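PDB 4R4X: pngf-ii from Elizabethkingia meningoseptica, which probably hydrolyses the amide link between N-linked glycans and asparagine, releasing the sugar chains from glycoproteins as a peptide:N-glycosidase. Local coordinates for residues A[1-6]-A[26-31]; A[117-122]-A[132-137]. All coordinates share one frame; numbering follows the deposited sequence.

Contact 1. Residues A[1-6]-A[26-31]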
loop_
_atom_site.group_PDB
_atom_site.type_symbol
_atom_site.label_atom_id
_atom_site.label_comp_id
_atom_site.label_asym_id
_atom_site.label_seq_id
_atom_site.Cartn_x
_atom_site.Cartn_y
_atom_site.Cartn_z
ATOM N N ALA A 1 -24.661 42.476 -17.526
ATOM C CA ALA A 1 -23.351 41.774 -17.479
ATOM C C ALA A 1 -23.366 40.629 -18.479
ATOM O O ALA A 1 -23.820 39.550 -18.165
ATOM C CB ALA A 1 -23.092 41.254 -16.070
ATOM N N GLN A 2 -22.888 40.875 -19.692
ATOM C CA GLN A 2 -22.853 39.853 -20.721
ATOM C C GLN A 2 -21.898 38.726 -20.320
ATOM O O GLN A 2 -20.794 38.980 -19.804
ATOM C CB GLN A 2 -22.406 40.445 -22.053
ATOM C CG GLN A 2 -22.252 39.436 -23.184
ATOM C CD GLN A 2 -23.581 38.931 -23.711
ATOM O OE1 GLN A 2 -24.420 39.727 -24.104
ATOM N NE2 GLN A 2 -23.774 37.599 -23.739
ATOM N N THR A 3 -22.349 37.502 -20.567
ATOM C CA THR A 3 -21.556 36.305 -20.350
ATOM C C THR A 3 -20.929 35.813 -21.639
ATOM O O THR A 3 -21.596 35.761 -22.685
ATOM C CB THR A 3 -22.435 35.197 -19.745
ATOM O OG1 THR A 3 -22.890 35.646 -18.478
ATOM C CG2 THR A 3 -21.665 33.895 -19.568
ATOM N N TYR A 4 -19.657 35.408 -21.559
ATOM C CA TYR A 4 -18.954 34.862 -22.720
ATOM C C TYR A 4 -18.407 33.476 -22.441
ATOM O O TYR A 4 -18.026 33.166 -21.330
ATOM C CB TYR A 4 -17.779 35.750 -23.125
ATOM C CG TYR A 4 -18.171 37.150 -23.486
ATOM C CD1 TYR A 4 -18.248 38.120 -22.513
ATOM C CD2 TYR A 4 -18.461 37.501 -24.803
ATOM C CE1 TYR A 4 -18.613 39.415 -22.822
ATOM C CE2 TYR A 4 -18.830 38.802 -25.128
ATOM C CZ TYR A 4 -18.902 39.748 -24.130
ATOM O OH TYR A 4 -19.269 41.046 -24.390
ATOM N N GLU A 5 -18.327 32.669 -23.484
ATOM C CA GLU A 5 -17.749 31.343 -23.416
ATOM C C GLU A 5 -16.551 31.312 -24.327
ATOM O O GLU A 5 -16.688 31.571 -25.521
ATOM C CB GLU A 5 -18.778 30.327 -23.886
ATOM C CG GLU A 5 -18.263 28.912 -24.033
ATOM C CD GLU A 5 -19.386 27.888 -23.867
ATOM O OE1 GLU A 5 -20.544 28.307 -23.597
ATOM O OE2 GLU A 5 -19.119 26.681 -24.001
ATOM N N ILE A 6 -15.380 31.026 -23.769
ATOM C CA ILE A 6 -14.154 30.943 -24.542
ATOM C C ILE A 6 -13.629 29.525 -24.564
ATOM O O ILE A 6 -13.497 28.880 -23.509
ATOM C CB ILE A 6 -13.058 31.865 -23.961
ATOM C CG1 ILE A 6 -13.586 33.307 -23.829
ATOM C CG2 ILE A 6 -11.815 31.805 -24.852
ATOM C CD1 ILE A 6 -14.254 33.614 -22.504
ATOM N N ILE A 26 -16.043 30.202 -18.892
ATOM C CA ILE A 26 -17.291 30.939 -18.997
ATOM C C ILE A 26 -17.250 32.091 -18.022
ATOM O O ILE A 26 -16.999 31.895 -16.824
ATOM C CB ILE A 26 -18.507 30.051 -18.720
ATOM C CG1 ILE A 26 -18.537 28.903 -19.729
ATOM C CG2 ILE A 26 -19.784 30.877 -18.802
ATOM C CD1 ILE A 26 -19.608 27.874 -19.455
ATOM N N THR A 27 -17.485 33.304 -18.513
ATOM C CA THR A 27 -17.198 34.459 -17.694
ATOM C C THR A 27 -18.111 35.645 -17.955
ATOM O O THR A 27 -18.548 35.861 -19.084
ATOM C CB THR A 27 -15.719 34.862 -17.893
ATOM O OG1 THR A 27 -15.353 35.824 -16.908
ATOM C CG2 THR A 27 -15.475 35.431 -19.286
ATOM N N ASN A 28 -18.410 36.375 -16.891
ATOM C CA ASN A 28 -19.044 37.682 -16.969
ATOM C C ASN A 28 -18.393 38.552 -15.903
ATOM O O ASN A 28 -17.469 38.098 -15.215
ATOM C CB ASN A 28 -20.583 37.583 -16.823
ATOM C CG ASN A 28 -21.032 36.855 -15.554
ATOM O OD1 ASN A 28 -21.912 35.999 -15.572
ATOM N ND2 ASN A 28 -20.444 37.198 -14.468
ATOM N N SER A 29 -18.860 39.784 -15.726
ATOM C CA SER A 29 -18.198 40.695 -14.788
ATOM C C SER A 29 -18.303 40.287 -13.316
ATOM O O SER A 29 -17.576 40.834 -12.501
ATOM C CB SER A 29 -18.696 42.128 -14.975
ATOM O OG SER A 29 -20.076 42.219 -14.678
ATOM N N ASP A 30 -19.188 39.348 -12.977
ATOM C CA ASP A 30 -19.392 38.915 -11.574
ATOM C C ASP A 30 -18.680 37.604 -11.186
ATOM O O ASP A 30 -18.198 37.475 -10.068
ATOM C CB ASP A 30 -20.885 38.715 -11.283
ATOM C CG ASP A 30 -21.704 39.982 -11.499
ATOM O OD1 ASP A 30 -21.351 41.014 -10.900
ATOM O OD2 ASP A 30 -22.691 39.932 -12.260
ATOM N N LYS A 31 -18.649 36.648 -12.111
ATOM C CA LYS A 31 -18.190 35.277 -11.850
ATOM C C LYS A 31 -17.500 34.709 -13.081
ATOM O O LYS A 31 -17.931 34.989 -14.199
ATOM C CB LYS A 31 -19.385 34.357 -11.577
ATOM C CG LYS A 31 -20.212 34.677 -10.353
ATOM C CD LYS A 31 -19.580 34.079 -9.113
ATOM C CE LYS A 31 -20.020 34.800 -7.857
ATOM N NZ LYS A 31 -19.625 33.940 -6.712
HETATM O O HOH W 1 -20.172 40.852 -18.043
#

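Contact 2. Residues A[117-122]-A[132-137]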
loop_
_atom_site.group_PDB
_atom_site.type_symbol
_atom_site.label_atom_id
_atom_site.label_comp_id
_atom_site.label_asym_id
_atom_site.label_seq_id
_atom_site.Cartn_x
_atom_site.Cartn_y
_atom_site.Cartn_z
ATOM N N ASN A 117 -8.518 43.355 -22.617
ATOM C CA ASN A 117 -9.532 43.982 -21.781
ATOM C C ASN A 117 -10.678 44.563 -22.580
ATOM O O ASN A 117 -11.514 45.284 -22.037
ATOM C CB ASN A 117 -8.894 45.004 -20.861
ATOM C CG ASN A 117 -8.242 44.336 -19.658
ATOM O OD1 ASN A 117 -8.923 43.739 -18.829
ATOM N ND2 ASN A 117 -6.948 44.391 -19.592
ATOM N N ASP A 118 -10.777 44.144 -23.840
ATOM C CA ASP A 118 -11.788 44.654 -24.768
ATOM C C ASP A 118 -13.225 44.390 -24.288
ATOM O O ASP A 118 -14.131 45.179 -24.562
ATOM C CB ASP A 118 -11.607 44.029 -26.160
ATOM C CG ASP A 118 -10.386 44.594 -26.948
ATOM O OD1 ASP A 118 -9.506 45.257 -26.363
ATOM O OD2 ASP A 118 -10.309 44.321 -28.170
ATOM N N LEU A 119 -13.438 43.272 -23.602
ATOM C CA LEU A 119 -14.782 42.836 -23.243
ATOM C C LEU A 119 -15.173 43.129 -21.799
ATOM O O LEU A 119 -16.257 42.727 -21.371
ATOM C CB LEU A 119 -14.937 41.327 -23.500
ATOM C CG LEU A 119 -14.789 40.828 -24.927
ATOM C CD1 LEU A 119 -14.728 39.311 -24.980
ATOM C CD2 LEU A 119 -15.912 41.333 -25.819
ATOM N N LYS A 120 -14.317 43.805 -21.037
ATOM C CA LYS A 120 -14.628 44.145 -19.633
ATOM C C LYS A 120 -15.054 42.893 -18.834
ATOM O O LYS A 120 -15.979 42.935 -18.006
ATOM C CB LYS A 120 -15.699 45.240 -19.538
ATOM C CG LYS A 120 -15.330 46.539 -20.253
ATOM C CD LYS A 120 -15.925 46.598 -21.655
ATOM C CE LYS A 120 -15.304 47.704 -22.506
ATOM N NZ LYS A 120 -15.584 49.065 -21.956
ATOM N N VAL A 121 -14.378 41.782 -19.131
ATOM C CA VAL A 121 -14.464 40.558 -18.353
ATOM C C VAL A 121 -13.051 39.987 -18.281
ATOM O O VAL A 121 -12.164 40.368 -19.070
ATOM C CB VAL A 121 -15.407 39.506 -18.947
ATOM C CG1 VAL A 121 -16.839 40.030 -19.062
ATOM C CG2 VAL A 121 -14.891 38.978 -20.278
ATOM N N LYS A 122 -12.845 39.110 -17.307
ATOM C CA LYS A 122 -11.557 38.465 -17.104
ATOM C C LYS A 122 -11.738 36.965 -17.233
ATOM O O LYS A 122 -12.851 36.486 -17.253
ATOM C CB LYS A 122 -10.998 38.832 -15.741
ATOM C CG LYS A 122 -10.644 40.307 -15.646
ATOM C CD LYS A 122 -10.099 40.711 -14.290
ATOM C CE LYS A 122 -9.730 42.194 -14.326
ATOM N NZ LYS A 122 -9.187 42.640 -13.023
ATOM N N LEU A 132 -5.441 39.941 -14.807
ATOM C CA LEU A 132 -4.931 40.923 -15.801
ATOM C C LEU A 132 -5.974 41.346 -16.824
ATOM O O LEU A 132 -5.944 42.470 -17.336
ATOM C CB LEU A 132 -3.739 40.369 -16.573
ATOM C CG LEU A 132 -2.467 40.033 -15.780
ATOM C CD1 LEU A 132 -1.456 39.371 -16.708
ATOM C CD2 LEU A 132 -1.876 41.268 -15.120
ATOM N N GLY A 133 -6.870 40.419 -17.147
ATOM C CA GLY A 133 -7.825 40.592 -18.213
ATOM C C GLY A 133 -8.339 39.223 -18.604
ATOM O O GLY A 133 -8.327 38.296 -17.790
ATOM N N LEU A 134 -8.827 39.113 -19.834
ATOM C CA LEU A 134 -9.220 37.833 -20.417
ATOM C C LEU A 134 -8.035 37.263 -21.186
ATOM O O LEU A 134 -7.651 37.788 -22.237
ATOM C CB LEU A 134 -10.442 38.007 -21.324
ATOM C CG LEU A 134 -10.812 36.780 -22.156
ATOM C CD1 LEU A 134 -11.136 35.563 -21.278
ATOM C CD2 LEU A 134 -11.978 37.149 -23.046
ATOM N N VAL A 135 -7.462 36.190 -20.655
ATOM C CA VAL A 135 -6.290 35.562 -21.237
ATOM C C VAL A 135 -6.713 34.744 -22.438
ATOM O O VAL A 135 -7.496 33.806 -22.303
ATOM C CB VAL A 135 -5.555 34.675 -20.212
ATOM C CG1 VAL A 135 -4.399 33.931 -20.855
ATOM C CG2 VAL A 135 -5.053 35.517 -19.041
ATOM N N LEU A 136 -6.186 35.079 -23.607
ATOM C CA LEU A 136 -6.529 34.369 -24.841
ATOM C C LEU A 136 -5.443 33.431 -25.359
ATOM O O LEU A 136 -5.697 32.639 -26.265
ATOM C CB LEU A 136 -6.936 35.368 -25.929
ATOM C CG LEU A 136 -8.188 36.181 -25.612
ATOM C CD1 LEU A 136 -8.427 37.134 -26.778
ATOM C CD2 LEU A 136 -9.398 35.270 -25.374
ATOM N N LYS A 137 -4.249 33.506 -24.790
ATOM C CA LYS A 137 -3.163 32.627 -25.158
ATOM C C LYS A 137 -2.124 32.568 -24.035
ATOM O O LYS A 137 -1.753 33.609 -23.468
ATOM C CB LYS A 137 -2.484 33.142 -26.423
ATOM C CG LYS A 137 -1.303 32.312 -26.902
ATOM C CD LYS A 137 -0.885 32.797 -28.287
ATOM C CE LYS A 137 0.491 32.295 -28.663
ATOM N NZ LYS A 137 0.896 32.901 -29.973
#

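Contact 1. Residues A[1-6]-A[26-31]
Thr3 lays its methyl CG2 against the branch methyl of Ile26, with CG2 to CG2 at 3.6 Å. The two side chains meet at a slant. In both, CG2 is the branch anti to the backbone N; chi1, which places OG1 in Thr3 (-63°) and CG1 in Ile26 (-60°), sets the other branch beside that N. The hydroxyl of Thr3 is turned toward the other end of the contact. There OG1 comes within 3.4 Å of Asn28 CB. Tyr4 and Thr27 form an antiparallel hydrogen-bonded pair. Tyr4 N donates to Thr27 O at 2.7 Å, and Thr27 N returns a bond to Tyr4 O at 2.9 Å. Both bonds are close to straight. Thr27 O also takes a CA-H contact from Thr3, while Ile26 CA gives one to Tyr4 O. On the Tyr4 face of the pair, the methyl CG2 of Thr27 meets Ile6 CD1 at 3.9 Å. Thr27 OG1 is anti to its backbone N and turns to the loop that carries Lys122. Glu5 and Ile26 make the next, non-hydrogen-bonded pair, with their side chains on the face away from Tyr4. The carboxylate of Glu5 forms a salt bridge with Lys40. Toward the N-terminus direct pairing gives way to a water. It donates to Gln2 O at 2.6 Å and accepts from Ser29 N. Ala1 CB rests on Ser29 OG at 3.5 Å. Gln2 folds back along its own strand, and NE2 donates to Thr3 O in an almost straight bond that lies in its amide plane. The arrangement is an antiparallel strand pair whose end is bridged by water, in the N-terminal β-rich part of the chain, whose sequence family is grouped with LolA and LolB.

Contact 2. Residues A[117-122]-A[132-137]
This contact of a loop with the start of a strand, from Asn117 on Leu132 to Lys122 on Gly133, joins the two ends of the connection between strands 109-116 and 134-140, and is partly buried. One side-chain hydrogen bond, the Lys122 chain lying on Gly133 and a small apolar patch carry it. Asn117 ND2 donates to Leu132 O at 3.1 Å. The donor lies in the carbonyl plane, and the N-H...O angle is 161°. The other end of the amide, OD1, lies 3.4 Å from Gly133 CA. Lys122 lies against the carbonyl of Gly133: its CB is 3.4 Å from Gly133 O, and its CA-H also faces that oxygen. Beyond CG the lysine chain is extended, and its NZ reaches a salt bridge with Asp131. The apolar patch centres on Leu134. Its CG is anti to the backbone N (chi1 171°), and CD2 meets Leu119 CD1 at 4.0 Å. Val121 CG2 is a looser neighbour of the same methyl. A type I turn from Asn117 to Lys120 precedes Val121. Val121 also packs on Tyr4 of strand 3-12, Leu134 touches Ile6 and Tyr8 there, and Leu119 reaches Val151 of strand 144-154.

Contacts 1 and 2 lie about 10 Å apart between centres and touch directly. Contact 1 is mostly buried and pairs two strands through their backbones. Contact 2 is only partly buried and fastens a loop to a strand start, chiefly through side chains. They meet where Thr27 OG1 probably bonds to Lys122 O, 2.6 Å away. Nearby, Thr27 CG2 packs on Val121 CG2, and Tyr4 OH lies against Leu119 CD2. The loop 117-122 therefore covers the face of contact 1 that carries Tyr4 and Thr27. Strand 144-154 pairs with both 3-12 and 134-140, so it joins the strands of the two contacts.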